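Local coordinates for protein 3-chlorocatechol 1,2-dioxygenase (Rhodococcus opacus, PDB 2BOY) that probably opens the ring of chlorinated and plain catechols between their two hydroxyl-bearing carbons, using dioxygen and a bound ferric iron, at residues A186-H191 / Q207-N212; L122-A127 / A190-I195. All coordinates share one frame; numbering follows the deposited sequence.

Contact 1: residues A186-H191 / Q207-N212; sequences AWRPAH and QLYFEN. With FE (Fe (III) ion), chain I; BHO (benzhydroxamic acid), chain J.
The side chain of Arg188 leaves with CG anti to its carbonyl carbon (chi1 -59°) and then bends at chi2 and chi3, which curls the guanidinium back toward Gln207 and Tyr209; Gln207, extended beyond CG, comes from the opposite direction to meet it. Arg188 NH1 donates to a lone pair of Gln207 OE1 at 2.8 Å, in both the carbonyl and the guanidinium planes, although amide and guanidinium stand 79° apart. Arg188 NH2 gives a more bent bond to Tyr209 OH, 3.0 Å long, at the edge of the phenol ring. A salt bridge from NH2 to Asp219 also holds the guanidinium, while Gln207 NE2 is tied to Ile74 O. This is the iron-side end of the hairpin formed by strands 187-197 and 204-210, in the beta core of an intradiol dioxygenase: His191 NE2 binds the ferric ion at 2.0 Å, and Arg188 NH1 lies by O1 of the benzhydroxamic acid. Gln207 OE1 sits over a face of the His191 imidazole, 3.3 Å from CD2. The rotation of that ring is fixed by His191 ND1, which donates almost straight to Pro189 O at 2.8 Å. Farther along, Pro189 CG packs obliquely on Tyr209 CD2, Ala190 CB touches Phe210 CD1 at 3.8 Å, and a water bridges Ala190 O to Phe210 N.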
# COMPACT_ATOMS: atom_id res chain seq x y z
N ALA A 186 17.56 -8.58 3.75
CA ALA A 186 16.39 -8.56 4.60
C ALA A 186 16.73 -8.57 6.09
O ALA A 186 15.90 -8.98 6.90
CB ALA A 186 15.52 -9.77 4.25
N TRP A 187 17.94 -8.15 6.47
CA TRP A 187 18.43 -8.36 7.84
C TRP A 187 18.29 -7.12 8.73
O TRP A 187 18.61 -6.03 8.30
CB TRP A 187 19.92 -8.66 7.83
CG TRP A 187 20.21 -10.02 7.27
CD1 TRP A 187 20.50 -10.34 5.94
CD2 TRP A 187 20.25 -11.24 8.00
NE1 TRP A 187 20.73 -11.69 5.83
CE2 TRP A 187 20.59 -12.27 7.07
CE3 TRP A 187 20.03 -11.58 9.35
CZ2 TRP A 187 20.70 -13.61 7.47
CZ3 TRP A 187 20.16 -12.91 9.74
CH2 TRP A 187 20.47 -13.91 8.79
N ARG A 188 17.91 -7.36 9.98
CA ARG A 188 18.12 -6.41 11.08
C ARG A 188 19.34 -6.90 11.90
O ARG A 188 19.45 -8.10 12.18
CB ARG A 188 16.89 -6.41 12.00
CG ARG A 188 15.59 -6.02 11.31
CD ARG A 188 14.70 -5.11 12.19
NE ARG A 188 15.48 -3.92 12.52
CZ ARG A 188 15.54 -3.33 13.70
NH1 ARG A 188 14.83 -3.80 14.74
NH2 ARG A 188 16.35 -2.29 13.85
N PRO A 189 20.19 -5.98 12.37
CA PRO A 189 21.28 -6.34 13.28
C PRO A 189 20.63 -6.78 14.60
O PRO A 189 19.43 -6.46 14.82
CB PRO A 189 22.05 -5.04 13.47
CG PRO A 189 20.99 -3.98 13.32
CD PRO A 189 20.11 -4.51 12.15
N ALA A 190 21.37 -7.49 15.45
CA ALA A 190 20.83 -7.99 16.75
C ALA A 190 20.45 -6.84 17.64
O ALA A 190 21.17 -5.86 17.64
CB ALA A 190 21.90 -8.83 17.44
N HIS A 191 19.36 -6.96 18.40
CA HIS A 191 18.89 -5.83 19.23
C HIS A 191 17.99 -6.28 20.39
O HIS A 191 17.36 -7.35 20.34
CB HIS A 191 18.11 -4.82 18.34
CG HIS A 191 16.97 -5.45 17.61
ND1 HIS A 191 17.12 -6.08 16.39
CD2 HIS A 191 15.68 -5.63 17.97
CE1 HIS A 191 15.96 -6.60 16.03
NE2 HIS A 191 15.06 -6.32 16.96
N GLN A 207 15.62 0.81 21.14
CA GLN A 207 16.26 -0.48 20.84
C GLN A 207 17.72 -0.30 21.13
O GLN A 207 18.26 0.78 20.89
CB GLN A 207 16.16 -0.77 19.35
CG GLN A 207 14.74 -1.08 18.90
CD GLN A 207 14.68 -1.70 17.53
OE1 GLN A 207 15.57 -2.48 17.14
NE2 GLN A 207 13.62 -1.40 16.81
N LEU A 208 18.40 -1.37 21.55
CA LEU A 208 19.86 -1.25 21.72
C LEU A 208 20.51 -2.34 20.88
O LEU A 208 20.01 -3.45 20.86
CB LEU A 208 20.24 -1.41 23.20
CG LEU A 208 19.63 -0.29 24.08
CD1 LEU A 208 19.81 -0.56 25.57
CD2 LEU A 208 20.22 1.09 23.70
N TYR A 209 21.58 -2.00 20.19
CA TYR A 209 22.27 -2.86 19.22
C TYR A 209 23.67 -3.15 19.76
O TYR A 209 24.06 -2.59 20.77
CB TYR A 209 22.40 -2.11 17.91
CG TYR A 209 21.08 -1.63 17.36
CD1 TYR A 209 20.62 -0.34 17.61
CD2 TYR A 209 20.29 -2.48 16.57
CE1 TYR A 209 19.40 0.09 17.12
CE2 TYR A 209 19.06 -2.06 16.07
CZ TYR A 209 18.63 -0.77 16.35
OH TYR A 209 17.43 -0.33 15.84
N PHE A 210 24.41 -4.04 19.12
CA PHE A 210 25.74 -4.48 19.62
C PHE A 210 26.80 -3.98 18.63
O PHE A 210 26.70 -4.30 17.45
CB PHE A 210 25.73 -5.98 19.77
CG PHE A 210 24.69 -6.46 20.74
CD1 PHE A 210 23.43 -6.85 20.30
CD2 PHE A 210 24.94 -6.42 22.11
CE1 PHE A 210 22.48 -7.23 21.20
CE2 PHE A 210 23.97 -6.80 23.01
CZ PHE A 210 22.74 -7.21 22.55
N GLU A 211 27.71 -3.14 19.12
CA GLU A 211 28.78 -2.47 18.35
C GLU A 211 29.38 -3.34 17.26
O GLU A 211 29.54 -2.95 16.11
CB GLU A 211 29.93 -2.18 19.31
CG GLU A 211 30.30 -0.73 19.37
CD GLU A 211 31.04 -0.42 20.64
OE1 GLU A 211 31.74 -1.32 21.17
OE2 GLU A 211 30.90 0.72 21.09
N ASN A 212 29.72 -4.55 17.67
CA ASN A 212 30.51 -5.45 16.85
C ASN A 212 29.65 -6.27 15.87
O ASN A 212 30.17 -7.06 15.10
CB ASN A 212 31.27 -6.37 17.81
CG ASN A 212 31.04 -5.97 19.31
OD1 ASN A 212 31.98 -5.97 20.12
ND2 ASN A 212 29.78 -5.62 19.66
FE FE I . 13.09 -6.80 16.72
C1 BHO J . 11.36 -5.31 13.58
C2 BHO J . 11.24 -3.96 12.99
C3 BHO J . 10.71 -3.83 11.71
C4 BHO J . 10.34 -4.99 11.00
C5 BHO J . 10.47 -6.25 11.56
C6 BHO J . 10.99 -6.42 12.84
C BHO J . 11.92 -5.44 14.96
O1 BHO J . 12.68 -4.59 15.31
N BHO J . 11.70 -6.42 15.80
O2 BHO J . 10.57 -6.87 16.08
O HOH W 1 23.58 -5.35 16.70

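Contact 2: residues L122-A127 / A190-I195; sequences LDMWQA and AHLHWI. With FE (Fe (III) ion), chain I; BHO (benzhydroxamic acid), chain J.
Trp125 and His193 face each other as a hydrogen-bonded pair between antiparallel strands 121-125 and 187-197, their side chains on the same side of the sheet. Trp125 N donates to His193 O, and His193 N returns a bond to Trp125 O at 2.9 Å; Asp123 and Ile195 repeat this exchange two residues along. With CG of Trp125 between its backbone N and carbonyl carbon (chi1 66°), the indole folds over His193. Beyond Trp125 CB, CG looks onto His193 CB, and CD1 comes to 3.7 Å from His193 CD2. NE1 sits over the imidazole face toward its rim, 3.4 Å from His193 CD2. CE2, CD2 and CE3 lie against His193 CB, CZ2 faces His193 ND1, CZ3 nears Ile195 CG1, and CH2 ends on Ile195 CD1 at 3.6 Å. The five-membered ring and the imidazole thus form an offset stack, centroids 4.1 Å apart and planes at 6°. On the other side of the sheet Met124 CG makes a CH-pi contact over the centre of the Trp194 six-membered ring, its sulfur above the same face in a longer Met-aromatic contact, and Leu122 CD2 touches Trp194 CE3 at 3.7 Å. Phe105 and Phe249 also meet this indole, extending the apolar layer of the beta core. With an alanine in place of Trp125, the imidazole of His193 would probably lose its stacking partner and be freer to tilt about the metal bond. His193 NE2 binds the ferric ion at 2.2 Å, beside the nitrogen of the benzhydroxamic acid; the stack is likely to act as a second-shell restraint, keeping the NE2 lone pair directed at the iron.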
# COMPACT_ATOMS: atom_id res chain seq x y z
N LEU A 122 10.04 -1.30 32.90
CA LEU A 122 10.64 -1.53 31.57
C LEU A 122 10.11 -2.85 31.04
O LEU A 122 10.14 -3.86 31.75
CB LEU A 122 12.18 -1.57 31.61
CG LEU A 122 12.96 -0.32 32.04
CD1 LEU A 122 13.16 -0.34 33.56
CD2 LEU A 122 14.27 -0.22 31.34
N ASP A 123 9.60 -2.82 29.81
CA ASP A 123 9.15 -3.99 29.11
C ASP A 123 10.26 -4.28 28.10
O ASP A 123 10.56 -3.43 27.29
CB ASP A 123 7.87 -3.64 28.35
CG ASP A 123 6.79 -4.67 28.51
OD1 ASP A 123 5.63 -4.29 28.73
OD2 ASP A 123 6.98 -5.89 28.42
N MET A 124 10.82 -5.49 28.11
CA MET A 124 11.91 -5.79 27.15
C MET A 124 11.56 -7.03 26.36
O MET A 124 10.98 -7.94 26.92
CB MET A 124 13.22 -5.97 27.90
CG MET A 124 14.50 -5.84 27.04
SD MET A 124 14.97 -7.34 26.05
CE MET A 124 16.19 -8.13 27.12
N TRP A 125 11.79 -7.00 25.04
CA TRP A 125 11.61 -8.21 24.23
C TRP A 125 12.74 -8.29 23.24
O TRP A 125 13.31 -7.28 22.84
CB TRP A 125 10.22 -8.28 23.55
CG TRP A 125 9.90 -7.23 22.50
CD1 TRP A 125 9.77 -7.45 21.16
CD2 TRP A 125 9.56 -5.84 22.71
NE1 TRP A 125 9.40 -6.29 20.51
CE2 TRP A 125 9.30 -5.27 21.43
CE3 TRP A 125 9.50 -5.01 23.85
CZ2 TRP A 125 8.97 -3.90 21.24
CZ3 TRP A 125 9.18 -3.64 23.67
CH2 TRP A 125 8.93 -3.10 22.37
N GLN A 126 13.05 -9.52 22.84
CA GLN A 126 14.18 -9.75 21.96
C GLN A 126 13.93 -11.10 21.32
O GLN A 126 13.13 -11.89 21.82
CB GLN A 126 15.50 -9.79 22.76
CG GLN A 126 15.60 -11.02 23.73
CD GLN A 126 16.96 -11.18 24.34
OE1 GLN A 126 17.24 -10.63 25.40
NE2 GLN A 126 17.82 -11.96 23.67
N ALA A 127 14.68 -11.35 20.25
CA ALA A 127 14.70 -12.64 19.59
C ALA A 127 15.65 -13.57 20.32
O ALA A 127 16.49 -13.13 21.09
CB ALA A 127 15.16 -12.45 18.14
N ALA A 190 21.37 -7.49 15.45
CA ALA A 190 20.83 -7.99 16.75
C ALA A 190 20.45 -6.84 17.64
O ALA A 190 21.17 -5.86 17.64
CB ALA A 190 21.90 -8.83 17.44
N HIS A 191 19.36 -6.96 18.40
CA HIS A 191 18.89 -5.83 19.23
C HIS A 191 17.99 -6.28 20.39
O HIS A 191 17.36 -7.35 20.34
CB HIS A 191 18.11 -4.82 18.34
CG HIS A 191 16.97 -5.45 17.61
ND1 HIS A 191 17.12 -6.08 16.39
CD2 HIS A 191 15.68 -5.63 17.97
CE1 HIS A 191 15.96 -6.60 16.03
NE2 HIS A 191 15.06 -6.32 16.96
N LEU A 192 17.92 -5.43 21.42
CA LEU A 192 17.02 -5.58 22.54
C LEU A 192 16.03 -4.43 22.39
O LEU A 192 16.47 -3.29 22.19
CB LEU A 192 17.78 -5.40 23.85
CG LEU A 192 19.00 -6.30 24.02
CD1 LEU A 192 19.62 -6.03 25.39
CD2 LEU A 192 18.47 -7.77 23.94
N HIS A 193 14.73 -4.75 22.48
CA HIS A 193 13.61 -3.74 22.40
C HIS A 193 13.22 -3.31 23.81
O HIS A 193 13.16 -4.15 24.69
CB HIS A 193 12.35 -4.39 21.84
CG HIS A 193 12.39 -4.64 20.35
ND1 HIS A 193 12.06 -3.66 19.45
CD2 HIS A 193 12.65 -5.76 19.62
CE1 HIS A 193 12.16 -4.14 18.22
NE2 HIS A 193 12.53 -5.41 18.30
N TRP A 194 12.83 -2.03 24.02
CA TRP A 194 12.46 -1.58 25.36
C TRP A 194 11.31 -0.59 25.25
O TRP A 194 11.32 0.25 24.35
CB TRP A 194 13.61 -0.82 26.01
CG TRP A 194 14.89 -1.58 26.12
CD1 TRP A 194 15.85 -1.72 25.15
CD2 TRP A 194 15.37 -2.28 27.27
NE1 TRP A 194 16.87 -2.50 25.63
CE2 TRP A 194 16.62 -2.84 26.93
CE3 TRP A 194 14.86 -2.52 28.56
CZ2 TRP A 194 17.37 -3.59 27.83
CZ3 TRP A 194 15.62 -3.28 29.46
CH2 TRP A 194 16.85 -3.80 29.08
N ILE A 195 10.32 -0.75 26.11
CA ILE A 195 9.32 0.32 26.37
C ILE A 195 9.46 0.63 27.84
O ILE A 195 9.35 -0.27 28.68
CB ILE A 195 7.89 -0.12 25.98
CG1 ILE A 195 7.77 -0.22 24.45
CG2 ILE A 195 6.81 0.91 26.53
CD1 ILE A 195 6.49 -0.95 23.97
FE FE I . 13.09 -6.80 16.72
C1 BHO J . 11.36 -5.31 13.58
C2 BHO J . 11.24 -3.96 12.99
C3 BHO J . 10.71 -3.83 11.71
C4 BHO J . 10.34 -4.99 11.00
C5 BHO J . 10.47 -6.25 11.56
C6 BHO J . 10.99 -6.42 12.84
C BHO J . 11.92 -5.44 14.96
O1 BHO J . 12.68 -4.59 15.31
N BHO J . 11.70 -6.42 15.80
O2 BHO J . 10.57 -6.87 16.08
O HOH W 2 15.72 -9.01 18.85

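Strand 187-197 is common to both contacts and lies between strands 121-125 and 204-210 in the sheet. It pairs with 121-125 in contact 2 and meets 204-210 at the open end of their hairpin in contact 1. The centres are 11 Å apart. Leu208 N lies 2.8 Å from Leu192 O, a probable hydrogen bond that marks where the hairpin ladder takes hold. Leu208 CD1 packs 3.5 Å from Trp194 NE1, and Gln207 NE2 comes to 3.4 Å from His193 CE1. His191 NE2 and His193 NE2, 3.0 Å from each other, bind the same ferric ion; Tyr133 is the third protein ligand in this complex. Residues 186-191 and 207-212 add Arg188 and Gln207 to the benzhydroxamic acid pocket.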